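Local atomic coordinates of putative metal-dependent phosphoesterase (Bifidobacterium adolescentis, PDB entry 3O0F), a protein that hydrolyses phosphoesters with the help of bound metal ions, two irons and a zinc, beside a pocket that holds adenosine monophosphate. Residues A[81-86]-A[208-213]; A[85-90]-A[199-204]. All blocks are in the same frame, centred on the assembly; numbering follows the deposited sequence.

Contact 1 of 2, residues A[81-86]-A[208-213]. With FE (Fe (III) ion), chain D.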
loop_
_atom_site.group_PDB
_atom_site.type_symbol
_atom_site.label_atom_id
_atom_site.label_comp_id
_atom_site.label_asym_id
_atom_site.label_seq_id
_atom_site.Cartn_x
_atom_site.Cartn_y
_atom_site.Cartn_z
ATOM N N GLU A 81 -15.074 -8.982 6.913
ATOM C CA GLU A 81 -16.454 -8.626 7.277
ATOM C C GLU A 81 -16.712 -7.264 6.652
ATOM O O GLU A 81 -16.541 -7.147 5.457
ATOM C CB GLU A 81 -16.673 -8.699 8.793
ATOM C CG GLU A 81 -16.476 -10.161 9.336
ATOM C CD GLU A 81 -16.093 -10.245 10.833
ATOM O OE1 GLU A 81 -16.250 -9.232 11.570
ATOM O OE2 GLU A 81 -15.616 -11.331 11.265
ATOM N N ASP A 82 -17.071 -6.227 7.395
ATOM C CA ASP A 82 -17.327 -4.923 6.731
ATOM C C ASP A 82 -16.132 -3.943 6.746
ATOM O O ASP A 82 -16.307 -2.751 6.478
ATOM C CB ASP A 82 -18.585 -4.247 7.324
ATOM C CG ASP A 82 -18.457 -3.965 8.826
ATOM O OD1 ASP A 82 -17.837 -4.787 9.554
ATOM O OD2 ASP A 82 -18.981 -2.924 9.282
ATOM N N VAL A 83 -14.930 -4.428 7.050
ATOM C CA VAL A 83 -13.790 -3.557 7.279
ATOM C C VAL A 83 -12.839 -3.628 6.070
ATOM O O VAL A 83 -12.390 -4.707 5.704
ATOM C CB VAL A 83 -13.008 -3.954 8.568
ATOM C CG1 VAL A 83 -11.894 -2.966 8.849
ATOM C CG2 VAL A 83 -13.931 -4.113 9.802
ATOM N N SER A 84 -12.562 -2.490 5.456
ATOM C CA SER A 84 -11.461 -2.389 4.480
ATOM C C SER A 84 -10.112 -2.625 5.176
ATOM O O SER A 84 -9.807 -1.990 6.182
ATOM C CB SER A 84 -11.465 -1.015 3.783
ATOM O OG SER A 84 -10.261 -0.789 3.052
ATOM N N VAL A 85 -9.299 -3.523 4.626
ATOM C CA VAL A 85 -8.004 -3.878 5.205
ATOM C C VAL A 85 -6.975 -3.856 4.070
ATOM O O VAL A 85 -7.196 -4.440 3.009
ATOM C CB VAL A 85 -7.995 -5.310 5.807
ATOM C CG1 VAL A 85 -6.628 -5.635 6.430
ATOM C CG2 VAL A 85 -9.108 -5.507 6.847
ATOM N N HIS A 86 -5.864 -3.181 4.298
ATOM C CA HIS A 86 -4.741 -3.214 3.396
ATOM C C HIS A 86 -3.643 -4.090 4.019
ATOM O O HIS A 86 -3.320 -3.953 5.209
ATOM C CB HIS A 86 -4.272 -1.776 3.144
ATOM C CG HIS A 86 -5.196 -0.995 2.250
ATOM N ND1 HIS A 86 -4.843 0.200 1.666
ATOM C CD2 HIS A 86 -6.449 -1.270 1.806
ATOM C CE1 HIS A 86 -5.843 0.644 0.924
ATOM N NE2 HIS A 86 -6.829 -0.231 0.989
ATOM N N GLN A 208 -9.866 6.977 9.787
ATOM C CA GLN A 208 -10.307 7.649 8.540
ATOM C C GLN A 208 -10.602 6.614 7.426
ATOM O O GLN A 208 -11.486 6.825 6.579
ATOM C CB GLN A 208 -9.289 8.707 8.094
ATOM C CG GLN A 208 -9.204 9.915 9.062
ATOM N N ARG A 209 -9.881 5.488 7.479
ATOM C CA ARG A 209 -10.125 4.330 6.608
ATOM C C ARG A 209 -11.541 3.708 6.727
ATOM O O ARG A 209 -12.158 3.380 5.705
ATOM C CB ARG A 209 -9.076 3.241 6.896
ATOM N N ASN A 210 -12.049 3.557 7.959
ATOM C CA ASN A 210 -13.256 2.726 8.242
ATOM C C ASN A 210 -14.181 3.282 9.349
ATOM O O ASN A 210 -13.690 3.910 10.293
ATOM C CB ASN A 210 -12.785 1.336 8.705
ATOM C CG ASN A 210 -12.214 0.483 7.569
ATOM O OD1 ASN A 210 -12.957 0.010 6.712
ATOM N ND2 ASN A 210 -10.884 0.274 7.574
ATOM N N ARG A 211 -15.491 3.010 9.260
ATOM C CA ARG A 211 -16.413 3.216 10.413
ATOM C C ARG A 211 -15.961 2.458 11.705
ATOM O O ARG A 211 -16.170 2.935 12.814
ATOM C CB ARG A 211 -17.859 2.820 10.056
ATOM N N ARG A 212 -15.381 1.269 11.565
ATOM C CA ARG A 212 -14.802 0.586 12.722
ATOM C C ARG A 212 -13.499 -0.103 12.320
ATOM O O ARG A 212 -13.367 -0.562 11.198
ATOM C CB ARG A 212 -15.791 -0.391 13.376
ATOM C CG ARG A 212 -15.972 -1.723 12.641
ATOM C CD ARG A 212 -16.837 -2.680 13.432
ATOM N NE ARG A 212 -16.955 -3.967 12.752
ATOM C CZ ARG A 212 -16.011 -4.918 12.720
ATOM N NH1 ARG A 212 -14.818 -4.746 13.307
ATOM N NH2 ARG A 212 -16.249 -6.057 12.060
ATOM N N LEU A 213 -12.545 -0.124 13.250
ATOM C CA LEU A 213 -11.294 -0.860 13.104
ATOM C C LEU A 213 -11.512 -2.376 13.208
ATOM O O LEU A 213 -12.527 -2.873 13.715
ATOM C CB LEU A 213 -10.304 -0.427 14.177
ATOM C CG LEU A 213 -10.021 1.065 14.312
ATOM C CD1 LEU A 213 -9.112 1.307 15.524
ATOM C CD2 LEU A 213 -9.379 1.614 13.006
HETATM FE FE FE D . -3.158 1.604 2.718
HETATM O O HOH W 1 -1.402 2.533 3.004
#
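The carboxamide of N210 docks on the backbone of S84 through both of its polar atoms. S84 N donates to N210 OD1 over 2.8 Å, tilted from the plane of that carbonyl and bent at the hydrogen. N210 ND2 returns a straighter bond (152°) to S84 O, in the carbonyl plane and on a lone pair. With chi1 at -73°, N210 CG stands anti to its own carbonyl carbon, which directs the carboxamide at S84 N and O. The side chain crosses V83 at about a right angle, V83 CG1 lying 3.6 Å from N210 ND2. The other branch, V83 CG2, covers one face of the R212 guanidinium toward its rim, 3.7 Å from R212 CZ. Two carboxylates share R212 NH2: E81 OE1 approaches at the guanidinium edge and D82 OD1 obliquely, each 3.2 Å from R212 NH2, in a salt-bridge network whose D82 hydrogen bond is weak. R212 NH1 is held by Q218 of helix 216-225 and, weakly, by L213 O. The paired bonds to N and O of one residue resemble those of a strand neighbour, made here by a side chain at the start of inner strand 83-90 of the PHP-domain sheet, where the loop following strand 198-201 lies against it.

Contact 2 of 2, residues A[85-90]-A[199-204]. With FE (Fe (III) ion), chain D.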
loop_
_atom_site.group_PDB
_atom_site.type_symbol
_atom_site.label_atom_id
_atom_site.label_comp_id
_atom_site.label_asym_id
_atom_site.label_seq_id
_atom_site.Cartn_x
_atom_site.Cartn_y
_atom_site.Cartn_z
ATOM N N VAL A 85 -9.299 -3.523 4.626
ATOM C CA VAL A 85 -8.004 -3.878 5.205
ATOM C C VAL A 85 -6.975 -3.856 4.070
ATOM O O VAL A 85 -7.196 -4.440 3.009
ATOM C CB VAL A 85 -7.995 -5.310 5.807
ATOM C CG1 VAL A 85 -6.628 -5.635 6.430
ATOM C CG2 VAL A 85 -9.108 -5.507 6.847
ATOM N N HIS A 86 -5.864 -3.181 4.298
ATOM C CA HIS A 86 -4.741 -3.214 3.396
ATOM C C HIS A 86 -3.643 -4.090 4.019
ATOM O O HIS A 86 -3.320 -3.953 5.209
ATOM C CB HIS A 86 -4.272 -1.776 3.144
ATOM C CG HIS A 86 -5.196 -0.995 2.250
ATOM N ND1 HIS A 86 -4.843 0.200 1.666
ATOM C CD2 HIS A 86 -6.449 -1.270 1.806
ATOM C CE1 HIS A 86 -5.843 0.644 0.924
ATOM N NE2 HIS A 86 -6.829 -0.231 0.989
HETATM N N MSE A 87 -3.123 -5.009 3.208
HETATM C CA MSE A 87 -2.119 -5.972 3.633
HETATM C C MSE A 87 -0.840 -5.685 2.865
HETATM O O MSE A 87 -0.851 -5.678 1.645
HETATM C CB MSE A 87 -2.548 -7.371 3.251
HETATM C CG MSE A 87 -3.965 -7.718 3.741
HETATM SE SE MSE A 87 -4.026 -8.495 5.505
HETATM C CE MSE A 87 -2.262 -8.170 6.233
ATOM N N LEU A 88 0.263 -5.543 3.572
ATOM C CA LEU A 88 1.571 -5.398 2.958
ATOM C C LEU A 88 2.170 -6.813 2.838
ATOM O O LEU A 88 2.171 -7.570 3.820
ATOM C CB LEU A 88 2.445 -4.515 3.854
ATOM C CG LEU A 88 2.082 -3.040 3.997
ATOM C CD1 LEU A 88 2.896 -2.432 5.125
ATOM C CD2 LEU A 88 2.289 -2.231 2.722
ATOM N N ALA A 89 2.648 -7.141 1.638
ATOM C CA ALA A 89 3.188 -8.461 1.293
ATOM C C ALA A 89 4.583 -8.259 0.787
ATOM O O ALA A 89 4.791 -7.502 -0.151
ATOM C CB ALA A 89 2.363 -9.113 0.216
ATOM N N PHE A 90 5.552 -8.877 1.439
ATOM C CA PHE A 90 6.941 -8.676 1.042
ATOM C C PHE A 90 7.609 -10.010 0.678
ATOM O O PHE A 90 7.320 -11.062 1.285
ATOM C CB PHE A 90 7.744 -8.069 2.187
ATOM C CG PHE A 90 7.269 -6.709 2.604
ATOM C CD1 PHE A 90 7.561 -5.593 1.824
ATOM C CD2 PHE A 90 6.528 -6.556 3.755
ATOM C CE1 PHE A 90 7.079 -4.324 2.194
ATOM C CE2 PHE A 90 6.090 -5.294 4.164
ATOM C CZ PHE A 90 6.360 -4.192 3.369
ATOM N N VAL A 199 3.584 -11.344 5.345
ATOM C CA VAL A 199 2.369 -10.533 5.295
ATOM C C VAL A 199 2.157 -9.733 6.589
ATOM O O VAL A 199 2.241 -10.255 7.712
ATOM C CB VAL A 199 1.102 -11.396 4.873
ATOM C CG1 VAL A 199 0.861 -12.516 5.830
ATOM C CG2 VAL A 199 -0.121 -10.490 4.748
ATOM N N VAL A 200 1.863 -8.450 6.424
ATOM C CA VAL A 200 1.752 -7.495 7.554
ATOM C C VAL A 200 0.436 -6.712 7.380
ATOM O O VAL A 200 0.159 -6.278 6.289
ATOM C CB VAL A 200 2.978 -6.531 7.534
ATOM C CG1 VAL A 200 2.807 -5.348 8.544
ATOM C CG2 VAL A 200 4.308 -7.312 7.736
ATOM N N ALA A 201 -0.367 -6.548 8.436
ATOM C CA ALA A 201 -1.580 -5.722 8.370
ATOM C C ALA A 201 -1.142 -4.223 8.407
ATOM O O ALA A 201 -0.440 -3.797 9.317
ATOM C CB ALA A 201 -2.548 -6.068 9.561
ATOM N N ALA A 202 -1.510 -3.475 7.365
ATOM C CA ALA A 202 -1.148 -2.047 7.201
ATOM C C ALA A 202 -2.095 -1.120 8.009
ATOM O O ALA A 202 -3.282 -1.394 8.109
ATOM C CB ALA A 202 -1.192 -1.645 5.719
ATOM N N HIS A 203 -1.519 -0.080 8.610
ATOM C CA HIS A 203 -2.198 0.985 9.410
ATOM C C HIS A 203 -3.522 0.497 10.056
ATOM O O HIS A 203 -4.606 1.030 9.781
ATOM C CB HIS A 203 -2.420 2.234 8.510
ATOM C CG HIS A 203 -2.961 1.913 7.144
ATOM N ND1 HIS A 203 -4.244 1.431 6.943
ATOM C CD2 HIS A 203 -2.398 1.996 5.911
ATOM C CE1 HIS A 203 -4.444 1.221 5.649
ATOM N NE2 HIS A 203 -3.338 1.548 5.003
ATOM N N ALA A 204 -3.441 -0.517 10.913
ATOM C CA ALA A 204 -4.656 -1.223 11.307
ATOM C C ALA A 204 -5.446 -0.455 12.361
ATOM O O ALA A 204 -6.589 -0.845 12.679
ATOM C CB ALA A 204 -4.347 -2.654 11.797
HETATM FE FE FE D . -3.158 1.604 2.718
HETATM O O HOH W 2 -5.656 -1.965 7.030
HETATM O O HOH W 1 -1.402 2.533 3.004
#
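The methyl end of selenomethionine M87 makes apolar contact with V199 and A201 on one face of an antiparallel strand pair, 83-90 with 198-201, in the central sheet of the PHP fold. The M87 chain bends at chi2 (-89°) and again at chi3, which at 13° is nearly eclipsed; CE also crowds V200 O, so its exact position is doubtful. On the opposite face L88 and V200 pair, and L88 CG reaches A202 CB at 4.0 Å; the edge of the F90 ring meets V200 CG2 more loosely. Helix 185-194 packs on the M87 face, through V188 and V192.

The backbone between these faces is joined by mutual bonds of L88 and V200: L88 N to V200 O and V200 N to L88 O, both 2.8 Å. M87 with A201 and A89 with V199 are the flanking non-hydrogen-bonded pairs. A202 N continues the pattern onto H86 O at 2.9 Å, and a water then bridges H86 N and A202 O.

At the polar end H86 and H203 share one iron, which E75 from strand 70-80 also binds. Their rings are oblique, planes 60° apart, with H86 ND1 at the edge of the H203 ring. The iron lies 2.4 Å from H86 ND1 and 2.3 Å from H203 NE2, and a second water sits 2.0 Å from the same iron.

In the fold
Contacts 1 and 2 follow one another along strand 83-90, sharing V85 and H86, with centres about 13 Å apart. Beyond strand 198-201 the chain passes through H203 and returns as the loop 208-213 to meet strand 83-90 nearer its start; L213 CD2 touches A204 O at 3.7 Å, joining the two directly. Contact 2 is buried and holds H86 and H203, two of the three protein ligands of one iron. H86 belongs to both contacts, but the residues that touch in contact 1 lie toward the surface, its centre about 15 Å from that of the chain. Measured between nearest atoms, the S84 side chain is about 7 Å from bound AMP and that of H86 about 3 Å.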